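TRAP dicarboxylate transporter-DctP subunit (Desulfovibrio salexigens, PDB 4N6D) probably captures a small organic acid in the periplasm as the solute-binding component of a TRAP dicarboxylate transport system. Local coordinates at residues A[107-116]-A[326-337]; A[208-216]-A[270-281]. All blocks are in the same frame, centred on the assembly; numbering follows the deposited sequence.

In the fold
Both contacts belong to a solute-binding protein of the two-lobed DctP family and lie about 22 Å apart, centre to centre. Interaction 1 packs the loop that follows strand 90-94 against helix 322-337 near the C-terminus. Interaction 2 sets the short helix 212-215, just beyond strand 205-208, on the long helix 249-285. Both segments of interaction 2 fall between those of interaction 1 in sequence. The two meet where Ser116 leads into helix 117-131: Ser116 CB lies 3.3 Å from Asp271 OD2 in a packing contact. Asp271 also accepts hydrogen bonds from Ser117 and Thr118, so the C-terminal helix and the long helix, distant in sequence, are both tied to residues 107-118.

Interaction 1. Residues A[107-116]-A[326-337]; sequences VFELPLGFTS and LSDVEELRIKYE
Arg333 lays its aliphatic chain over one face of the Phe114 ring and carries its charged end past the loop backbone. Arg333 CB lies 3.6 Å from Phe114 CZ, and Arg333 CG stands above the ring, 3.9 Å from its centroid, in a CH-pi contact. The extended start of the chain, with CG anti to the backbone N (chi1 -170°), carries Arg333 CD to 3.5 Å from Gly113 O and close to Leu112 O; the bend at chi3 then turns NE and the guanidinium toward Glu330. There NE and NH2 grip the carboxylate of Glu330 side-on, one nitrogen to each oxygen, while NH1 bonds Glu337 OE1. All three partners lie near the guanidinium plane, so its rotation is well fixed. A water bridges Leu112 O and Glu330 OE1, donating to both.

Glu337 in turn holds the loop: Thr115 N donates to its OE2 at 2.8 Å, nearly straight at 166°, and Thr115 OG1 adds a weak bond to OE1. Lys339 shares OE1 in a salt bridge, and Ser119 bonds OE2. Toward the N-terminal end of the helical segment, at Val329 and Leu326, the contact is apolar. Val329 CG1 meets the edge of Phe114 at CE1 (3.6 Å) and also touches Leu112 CD1, while Leu326 CD2 rests against Val107 CG2 at 3.6 Å. Phe108 and Phe114 also pack on Ala123 of helix 117-131, and Val107 and Leu110 on Trp311 of helix 294-317, which places the loop among three helices, with Phe108 reaching Pro234 of strand 234-240.

Interaction 2. Residues A[208-216]-A[270-281]; sequences SSFEVLKDL and MDEHVKRSLAWA
In the conformer described, one of two for Ser277, the hydroxyl OG joins the two segments, donating to Phe210 O at 3.0 Å and accepting from Lys214 N at 3.2 Å. The first bond is tilted from the carbonyl plane; Leu213 N reaches the same oxygen from the opposite face, so Phe210 O serves two donors. The second is bent (136°), and Lys214 N has a further, weak bond to Glu211 O. Holding OG anti to the backbone N (chi1 175°) points the hydroxyl at the backbone of the turn from Ser209 to Val212 and the residues that follow it.

A second polar link joins His273 to Asp215: His273 NE2 donates to the syn lone pair of Asp215 OD2 at 2.8 Å, close to the imidazole plane and almost straight (169°). Glu211 CB touches the same imidazole obliquely, 3.6 Å from His273 CD2. Farther along, the extended Lys214 chain crosses Trp280, with CG over the six-membered ring, 3.8 Å from its centroid. On the apolar side, Leu278 CD2 touches Leu213 CD1 and Leu278 CD1 touches Phe210 CD2. Phe210 and Leu278 also reach Met289 of strand 288-290, and Leu213 packs on Met153 of strand 151-154, so helices 212-215 and 249-285 lie together against the four-stranded sheet.

Interaction 1. Residues A[107-116]-A[326-337]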
loop_
_atom_site.group_PDB
_atom_site.type_symbol
_atom_site.label_atom_id
_atom_site.label_comp_id
_atom_site.label_asym_id
_atom_site.label_seq_id
_atom_site.Cartn_x
_atom_site.Cartn_y
_atom_site.Cartn_z
ATOM N N VAL A 107 -7.515 -8.311 3.005
ATOM C CA VAL A 107 -7.019 -8.526 4.364
ATOM C C VAL A 107 -5.847 -7.592 4.599
ATOM O O VAL A 107 -5.621 -7.097 5.735
ATOM C CB VAL A 107 -6.619 -10.003 4.601
ATOM C CG1 VAL A 107 -5.397 -10.380 3.790
ATOM C CG2 VAL A 107 -6.393 -10.266 6.084
ATOM N N PHE A 108 -5.104 -7.290 3.530
ATOM C CA PHE A 108 -3.915 -6.444 3.675
ATOM C C PHE A 108 -4.212 -4.962 3.872
ATOM O O PHE A 108 -3.275 -4.163 4.014
ATOM C CB PHE A 108 -2.924 -6.633 2.527
ATOM C CG PHE A 108 -1.941 -7.714 2.792
ATOM C CD1 PHE A 108 -0.762 -7.425 3.445
ATOM C CD2 PHE A 108 -2.221 -9.024 2.465
ATOM C CE1 PHE A 108 0.149 -8.415 3.736
ATOM C CE2 PHE A 108 -1.280 -10.033 2.764
ATOM C CZ PHE A 108 -0.118 -9.703 3.419
ATOM N N GLU A 109 -5.488 -4.588 3.903
ATOM C CA GLU A 109 -5.897 -3.220 4.282
ATOM C C GLU A 109 -5.993 -3.021 5.804
ATOM O O GLU A 109 -6.038 -1.912 6.274
ATOM C CB GLU A 109 -7.249 -2.890 3.654
ATOM C CG GLU A 109 -7.241 -2.992 2.148
ATOM C CD GLU A 109 -8.625 -3.174 1.548
ATOM O OE1 GLU A 109 -9.624 -2.902 2.239
ATOM O OE2 GLU A 109 -8.702 -3.600 0.379
ATOM N N LEU A 110 -6.011 -4.116 6.550
ATOM C CA LEU A 110 -6.288 -4.083 7.968
ATOM C C LEU A 110 -5.017 -3.759 8.752
ATOM O O LEU A 110 -3.912 -3.952 8.265
ATOM C CB LEU A 110 -6.773 -5.469 8.431
ATOM C CG LEU A 110 -8.075 -5.918 7.795
ATOM C CD1 LEU A 110 -8.358 -7.390 8.132
ATOM C CD2 LEU A 110 -9.216 -5.013 8.227
ATOM N N PRO A 111 -5.186 -3.309 9.990
ATOM C CA PRO A 111 -4.034 -3.122 10.884
ATOM C C PRO A 111 -3.508 -4.465 11.365
ATOM O O PRO A 111 -4.064 -5.042 12.305
ATOM C CB PRO A 111 -4.609 -2.297 12.030
ATOM C CG PRO A 111 -6.089 -2.599 12.012
ATOM C CD PRO A 111 -6.447 -2.829 10.577
ATOM N N LEU A 112 -2.442 -4.944 10.734
ATOM C CA LEU A 112 -1.950 -6.288 10.963
ATOM C C LEU A 112 -0.506 -6.296 11.411
ATOM O O LEU A 112 0.105 -7.350 11.479
ATOM C CB LEU A 112 -2.123 -7.153 9.719
ATOM C CG LEU A 112 -3.586 -7.415 9.319
ATOM C CD1 LEU A 112 -3.650 -8.360 8.163
ATOM C CD2 LEU A 112 -4.410 -7.971 10.475
ATOM N N GLY A 113 0.020 -5.126 11.737
ATOM C CA GLY A 113 1.344 -5.029 12.319
ATOM C C GLY A 113 2.517 -4.979 11.358
ATOM O O GLY A 113 3.656 -5.065 11.801
ATOM N N PHE A 114 2.287 -4.821 10.054
ATOM C CA PHE A 114 3.411 -4.693 9.130
ATOM C C PHE A 114 4.141 -3.378 9.350
ATOM O O PHE A 114 3.517 -2.348 9.580
ATOM C CB PHE A 114 2.932 -4.815 7.677
ATOM C CG PHE A 114 2.670 -6.241 7.267
ATOM C CD1 PHE A 114 1.428 -6.824 7.498
ATOM C CD2 PHE A 114 3.675 -7.000 6.707
ATOM C CE1 PHE A 114 1.189 -8.143 7.165
ATOM C CE2 PHE A 114 3.439 -8.339 6.350
ATOM C CZ PHE A 114 2.202 -8.903 6.588
ATOM N N THR A 115 5.467 -3.412 9.286
ATOM C CA THR A 115 6.257 -2.222 9.623
ATOM C C THR A 115 7.099 -1.708 8.464
ATOM O O THR A 115 7.925 -0.812 8.640
ATOM C CB THR A 115 7.191 -2.520 10.806
ATOM O OG1 THR A 115 8.088 -3.569 10.447
ATOM C CG2 THR A 115 6.391 -2.942 12.034
ATOM N N SER A 116 6.890 -2.264 7.272
ATOM C CA SER A 116 7.608 -1.791 6.092
ATOM C C SER A 116 6.850 -2.179 4.841
ATOM O O SER A 116 6.040 -3.114 4.863
ATOM C CB SER A 116 9.037 -2.352 6.017
ATOM O OG SER A 116 9.039 -3.723 5.660
ATOM N N LEU A 326 -5.936 -14.849 8.129
ATOM C CA LEU A 326 -5.240 -13.995 9.095
ATOM C C LEU A 326 -4.060 -14.722 9.732
ATOM O O LEU A 326 -3.015 -14.144 9.958
ATOM C CB LEU A 326 -6.181 -13.502 10.189
ATOM C CG LEU A 326 -7.208 -12.455 9.734
ATOM C CD1 LEU A 326 -8.409 -12.393 10.650
ATOM C CD2 LEU A 326 -6.555 -11.099 9.597
ATOM N N SER A 327 -4.230 -15.992 10.041
ATOM C CA SER A 327 -3.119 -16.784 10.567
ATOM C C SER A 327 -1.966 -16.784 9.579
ATOM O O SER A 327 -0.808 -16.528 9.929
ATOM C CB SER A 327 -3.549 -18.220 10.799
ATOM O OG SER A 327 -4.480 -18.309 11.852
ATOM N N ASP A 328 -2.278 -17.105 8.335
ATOM C CA ASP A 328 -1.256 -17.165 7.314
ATOM C C ASP A 328 -0.546 -15.828 7.108
ATOM O O ASP A 328 0.658 -15.794 6.855
ATOM C CB ASP A 328 -1.850 -17.644 5.996
ATOM C CG ASP A 328 -2.191 -19.114 6.014
ATOM O OD1 ASP A 328 -1.758 -19.817 6.958
ATOM O OD2 ASP A 328 -2.880 -19.562 5.061
ATOM N N VAL A 329 -1.277 -14.728 7.245
ATOM C CA VAL A 329 -0.698 -13.401 7.072
ATOM C C VAL A 329 0.343 -13.159 8.170
ATOM O O VAL A 329 1.428 -12.651 7.886
ATOM C CB VAL A 329 -1.768 -12.299 7.087
ATOM C CG1 VAL A 329 -1.146 -10.909 7.176
ATOM C CG2 VAL A 329 -2.600 -12.396 5.805
ATOM N N GLU A 330 0.023 -13.527 9.406
ATOM C CA GLU A 330 0.986 -13.307 10.500
ATOM C C GLU A 330 2.243 -14.158 10.292
ATOM O O GLU A 330 3.365 -13.734 10.596
ATOM C CB GLU A 330 0.355 -13.592 11.869
ATOM C CG GLU A 330 1.328 -13.548 13.057
ATOM C CD GLU A 330 1.881 -12.167 13.397
ATOM O OE1 GLU A 330 1.526 -11.158 12.749
ATOM O OE2 GLU A 330 2.664 -12.100 14.362
ATOM N N GLU A 331 2.051 -15.373 9.802
ATOM C CA GLU A 331 3.186 -16.241 9.522
ATOM C C GLU A 331 4.098 -15.562 8.496
ATOM O O GLU A 331 5.319 -15.569 8.648
ATOM C CB GLU A 331 2.719 -17.614 9.026
ATOM C CG GLU A 331 3.869 -18.551 8.592
ATOM C CD GLU A 331 3.421 -19.930 8.161
ATOM O OE1 GLU A 331 2.221 -20.115 7.869
ATOM O OE2 GLU A 331 4.280 -20.851 8.133
ATOM N N LEU A 332 3.503 -14.979 7.462
ATOM C CA LEU A 332 4.258 -14.280 6.429
ATOM C C LEU A 332 4.912 -13.004 6.967
ATOM O O LEU A 332 6.039 -12.679 6.579
ATOM C CB LEU A 332 3.356 -13.975 5.225
ATOM C CG LEU A 332 2.918 -15.234 4.476
ATOM C CD1 LEU A 332 1.807 -14.878 3.506
ATOM C CD2 LEU A 332 4.087 -15.864 3.725
ATOM N N ARG A 333 4.228 -12.280 7.852
ATOM C CA ARG A 333 4.825 -11.097 8.459
ATOM C C ARG A 333 6.123 -11.467 9.204
ATOM O O ARG A 333 7.163 -10.819 9.062
ATOM C CB ARG A 333 3.848 -10.428 9.453
ATOM C CG ARG A 333 4.352 -9.049 9.929
ATOM C CD ARG A 333 3.512 -8.439 11.045
ATOM N NE ARG A 333 3.601 -9.245 12.244
ATOM C CZ ARG A 333 4.618 -9.230 13.095
ATOM N NH1 ARG A 333 5.646 -8.406 12.923
ATOM N NH2 ARG A 333 4.594 -10.037 14.144
ATOM N N ILE A 334 6.031 -12.497 10.039
ATOM C CA ILE A 334 7.205 -12.941 10.774
ATOM C C ILE A 334 8.318 -13.392 9.812
ATOM O O ILE A 334 9.508 -13.153 10.055
ATOM C CB ILE A 334 6.836 -14.051 11.756
ATOM C CG1 ILE A 334 5.903 -13.494 12.815
ATOM C CG2 ILE A 334 8.084 -14.594 12.458
ATOM C CD1 ILE A 334 5.278 -14.550 13.718
ATOM N N LYS A 335 7.952 -14.080 8.742
ATOM C CA LYS A 335 8.959 -14.507 7.767
ATOM C C LYS A 335 9.787 -13.321 7.238
ATOM O O LYS A 335 10.999 -13.433 7.036
ATOM C CB LYS A 335 8.265 -15.209 6.589
ATOM C CG LYS A 335 9.173 -15.664 5.455
ATOM C CD LYS A 335 8.278 -16.317 4.384
ATOM C CE LYS A 335 9.021 -16.788 3.152
ATOM N NZ LYS A 335 7.995 -17.219 2.127
ATOM N N TYR A 336 9.134 -12.192 6.998
ATOM C CA TYR A 336 9.791 -11.072 6.338
ATOM C C TYR A 336 10.271 -9.987 7.285
ATOM O O TYR A 336 11.111 -9.151 6.896
ATOM C CB TYR A 336 8.877 -10.494 5.231
ATOM C CG TYR A 336 8.756 -11.464 4.081
ATOM C CD1 TYR A 336 9.857 -11.789 3.318
ATOM C CD2 TYR A 336 7.549 -12.071 3.764
ATOM C CE1 TYR A 336 9.772 -12.706 2.293
ATOM C CE2 TYR A 336 7.450 -12.991 2.737
ATOM C CZ TYR A 336 8.570 -13.300 1.997
ATOM O OH TYR A 336 8.485 -14.204 0.967
ATOM N N GLU A 337 9.778 -10.012 8.528
ATOM C CA GLU A 337 10.139 -8.993 9.519
ATOM C C GLU A 337 10.783 -9.571 10.741
ATOM O O GLU A 337 11.687 -8.961 11.297
ATOM C CB GLU A 337 8.924 -8.232 10.061
ATOM C CG GLU A 337 8.040 -7.648 9.053
ATOM C CD GLU A 337 7.066 -6.614 9.608
ATOM O OE1 GLU A 337 6.920 -6.441 10.844
ATOM O OE2 GLU A 337 6.448 -5.958 8.761
HETATM O O HOH W 1 -0.416 -10.125 11.159
#

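Interaction 2. Residues A[208-216]-A[270-281]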
loop_
_atom_site.group_PDB
_atom_site.type_symbol
_atom_site.label_atom_id
_atom_site.label_comp_id
_atom_site.label_asym_id
_atom_site.label_seq_id
_atom_site.Cartn_x
_atom_site.Cartn_y
_atom_site.Cartn_z
ATOM N N SER A 208 -0.992 9.245 7.149
ATOM C CA SER A 208 -0.544 8.826 5.833
ATOM C C SER A 208 0.848 8.201 5.945
ATOM O O SER A 208 1.413 8.084 7.020
ATOM C CB SER A 208 -0.500 10.039 4.901
ATOM O OG SER A 208 -0.420 9.638 3.546
ATOM N N SER A 209 1.421 7.788 4.829
ATOM C CA SER A 209 2.783 7.304 4.897
ATOM C C SER A 209 3.763 8.483 4.945
ATOM O O SER A 209 3.458 9.595 4.511
ATOM C CB SER A 209 3.120 6.323 3.771
ATOM O OG SER A 209 2.845 6.865 2.517
ATOM N N PHE A 210 4.936 8.223 5.496
ATOM C CA PHE A 210 5.929 9.263 5.767
ATOM C C PHE A 210 6.490 9.940 4.523
ATOM O O PHE A 210 7.081 11.016 4.639
ATOM C CB PHE A 210 7.111 8.692 6.569
ATOM C CG PHE A 210 6.836 8.447 8.043
ATOM C CD1 PHE A 210 5.968 9.246 8.765
ATOM C CD2 PHE A 210 7.482 7.419 8.705
ATOM C CE1 PHE A 210 5.742 9.020 10.131
ATOM C CE2 PHE A 210 7.271 7.184 10.054
ATOM C CZ PHE A 210 6.410 7.988 10.780
ATOM N N GLU A 211 6.329 9.365 3.328
ATOM C CA GLU A 211 6.936 10.029 2.176
ATOM C C GLU A 211 6.363 11.433 1.945
ATOM O O GLU A 211 7.000 12.263 1.297
ATOM C CB GLU A 211 6.853 9.196 0.886
ATOM C CG GLU A 211 5.611 9.368 0.111
ATOM C CD GLU A 211 4.548 8.478 0.605
ATOM O OE1 GLU A 211 4.788 7.841 1.662
ATOM O OE2 GLU A 211 3.500 8.397 -0.073
ATOM N N VAL A 212 5.164 11.702 2.456
ATOM C CA VAL A 212 4.533 13.002 2.205
ATOM C C VAL A 212 5.282 14.133 2.922
ATOM O O VAL A 212 5.122 15.308 2.599
ATOM C CB VAL A 212 3.039 13.015 2.623
ATOM C CG1 VAL A 212 2.255 11.959 1.852
ATOM C CG2 VAL A 212 2.892 12.796 4.111
ATOM N N LEU A 213 6.092 13.774 3.909
ATOM C CA LEU A 213 6.846 14.774 4.657
ATOM C C LEU A 213 7.766 15.582 3.751
ATOM O O LEU A 213 7.904 16.802 3.923
ATOM C CB LEU A 213 7.631 14.107 5.798
ATOM C CG LEU A 213 6.708 13.683 6.951
ATOM C CD1 LEU A 213 7.425 12.742 7.901
ATOM C CD2 LEU A 213 6.126 14.918 7.702
ATOM N N LYS A 214 8.381 14.900 2.785
ATOM C CA LYS A 214 9.189 15.536 1.754
ATOM C C LYS A 214 8.386 15.787 0.479
ATOM O O LYS A 214 8.400 16.887 -0.046
ATOM C CB LYS A 214 10.400 14.681 1.386
ATOM C CG LYS A 214 11.263 15.307 0.305
ATOM C CD LYS A 214 12.485 14.466 -0.032
ATOM C CE LYS A 214 13.297 15.126 -1.153
ATOM N NZ LYS A 214 14.465 14.286 -1.529
ATOM N N ASP A 215 7.691 14.759 -0.023
ATOM C CA ASP A 215 7.098 14.834 -1.358
ATOM C C ASP A 215 6.070 15.965 -1.473
ATOM O O ASP A 215 5.915 16.585 -2.530
ATOM C CB ASP A 215 6.403 13.516 -1.724
ATOM C CG ASP A 215 7.374 12.351 -1.929
ATOM O OD1 ASP A 215 8.613 12.527 -1.840
ATOM O OD2 ASP A 215 6.864 11.246 -2.193
ATOM N N LEU A 216 5.347 16.196 -0.385
ATOM C CA LEU A 216 4.379 17.281 -0.294
ATOM C C LEU A 216 4.766 18.329 0.773
ATOM O O LEU A 216 3.965 19.177 1.172
ATOM C CB LEU A 216 3.004 16.697 -0.007
ATOM C CG LEU A 216 2.422 15.855 -1.146
ATOM C CD1 LEU A 216 1.097 15.205 -0.731
ATOM C CD2 LEU A 216 2.228 16.693 -2.397
ATOM N N MET A 270 10.124 1.766 -2.085
ATOM C CA MET A 270 9.261 2.564 -1.233
ATOM C C MET A 270 9.877 2.773 0.143
ATOM O O MET A 270 9.881 3.892 0.650
ATOM C CB MET A 270 7.893 1.876 -1.111
ATOM C CG MET A 270 6.864 2.669 -0.349
ATOM S SD MET A 270 6.379 4.160 -1.281
ATOM C CE MET A 270 6.998 5.402 -0.181
ATOM N N ASP A 271 10.410 1.719 0.758
ATOM C CA ASP A 271 11.088 1.891 2.046
ATOM C C ASP A 271 12.283 2.827 1.949
ATOM O O ASP A 271 12.535 3.609 2.856
ATOM C CB ASP A 271 11.503 0.539 2.633
ATOM C CG ASP A 271 10.304 -0.265 3.123
ATOM O OD1 ASP A 271 9.317 0.374 3.555
ATOM O OD2 ASP A 271 10.366 -1.514 3.114
ATOM N N GLU A 272 13.044 2.756 0.865
ATOM C CA GLU A 272 14.179 3.672 0.712
ATOM C C GLU A 272 13.700 5.106 0.471
ATOM O O GLU A 272 14.301 6.066 0.944
ATOM C CB GLU A 272 15.081 3.183 -0.420
ATOM C CG GLU A 272 16.287 4.085 -0.723
ATOM C CD GLU A 272 17.288 4.186 0.416
ATOM O OE1 GLU A 272 17.373 3.257 1.259
ATOM O OE2 GLU A 272 18.005 5.212 0.459
ATOM N N HIS A 273 12.599 5.237 -0.250
ATOM C CA HIS A 273 11.995 6.534 -0.519
ATOM C C HIS A 273 11.501 7.177 0.781
ATOM O O HIS A 273 11.645 8.398 0.973
ATOM C CB HIS A 273 10.859 6.355 -1.527
ATOM C CG HIS A 273 10.240 7.633 -1.980
ATOM N ND1 HIS A 273 10.931 8.574 -2.714
ATOM C CD2 HIS A 273 8.994 8.132 -1.803
ATOM C CE1 HIS A 273 10.138 9.599 -2.964
ATOM N NE2 HIS A 273 8.958 9.360 -2.414
ATOM N N VAL A 274 10.930 6.369 1.677
ATOM C CA VAL A 274 10.585 6.846 3.015
ATOM C C VAL A 274 11.826 7.253 3.775
ATOM O O VAL A 274 11.852 8.317 4.393
ATOM C CB VAL A 274 9.784 5.787 3.818
ATOM C CG1 VAL A 274 9.759 6.100 5.294
ATOM C CG2 VAL A 274 8.387 5.739 3.299
ATOM N N LYS A 275 12.872 6.429 3.721
ATOM C CA LYS A 275 14.091 6.750 4.438
ATOM C C LYS A 275 14.645 8.105 3.969
ATOM O O LYS A 275 15.040 8.945 4.786
ATOM C CB LYS A 275 15.119 5.635 4.262
ATOM C CG LYS A 275 16.382 5.838 5.054
ATOM C CD LYS A 275 17.264 4.587 5.030
ATOM C CE LYS A 275 18.522 4.788 5.889
ATOM N NZ LYS A 275 19.472 3.659 5.751
ATOM N N ARG A 276 14.657 8.329 2.663
ATOM C CA ARG A 276 15.114 9.608 2.126
ATOM C C ARG A 276 14.243 10.790 2.542
ATOM O O ARG A 276 14.761 11.904 2.794
ATOM C CB ARG A 276 15.233 9.518 0.601
ATOM C CG ARG A 276 16.339 8.577 0.215
ATOM C CD ARG A 276 16.522 8.392 -1.275
ATOM N NE ARG A 276 17.612 7.441 -1.521
ATOM C CZ ARG A 276 17.938 6.963 -2.717
ATOM N NH1 ARG A 276 17.266 7.345 -3.800
ATOM N NH2 ARG A 276 18.939 6.099 -2.833
ATOM N N SER A 277 12.934 10.563 2.616
ATOM C CA SER A 277 11.984 11.602 3.016
ATOM C C SER A 277 12.295 12.047 4.433
ATOM O O SER A 277 12.390 13.242 4.725
ATOM C CB SER A 277 10.536 11.091 2.924
ATOM O OG SER A 277 9.603 12.053 3.407
ATOM N N LEU A 278 12.492 11.070 5.308
ATOM C CA LEU A 278 12.719 11.345 6.717
ATOM C C LEU A 278 14.064 12.028 6.934
ATOM O O LEU A 278 14.165 12.953 7.726
ATOM C CB LEU A 278 12.650 10.061 7.527
ATOM C CG LEU A 278 11.237 9.465 7.644
ATOM C CD1 LEU A 278 11.281 8.105 8.305
ATOM C CD2 LEU A 278 10.318 10.401 8.420
ATOM N N ALA A 279 15.090 11.570 6.224
ATOM C CA ALA A 279 16.416 12.173 6.376
ATOM C C ALA A 279 16.372 13.617 5.888
ATOM O O ALA A 279 16.929 14.505 6.532
ATOM C CB ALA A 279 17.463 11.372 5.627
ATOM N N TRP A 280 15.696 13.857 4.762
ATOM C CA TRP A 280 15.548 15.224 4.239
ATOM C C TRP A 280 14.831 16.119 5.259
ATOM O O TRP A 280 15.273 17.226 5.551
ATOM C CB TRP A 280 14.783 15.192 2.927
ATOM C CG TRP A 280 14.455 16.523 2.296
ATOM C CD1 TRP A 280 15.199 17.199 1.375
ATOM C CD2 TRP A 280 13.274 17.306 2.511
ATOM N NE1 TRP A 280 14.558 18.366 1.013
ATOM C CE2 TRP A 280 13.373 18.446 1.694
ATOM C CE3 TRP A 280 12.136 17.145 3.309
ATOM C CZ2 TRP A 280 12.390 19.426 1.667
ATOM C CZ3 TRP A 280 11.161 18.127 3.277
ATOM C CH2 TRP A 280 11.292 19.241 2.460
ATOM N N ALA A 281 13.738 15.609 5.812
ATOM C CA ALA A 281 12.943 16.368 6.758
ATOM C C ALA A 281 13.711 16.635 8.053
ATOM O O ALA A 281 13.554 17.695 8.657
ATOM C CB ALA A 281 11.644 15.628 7.051
#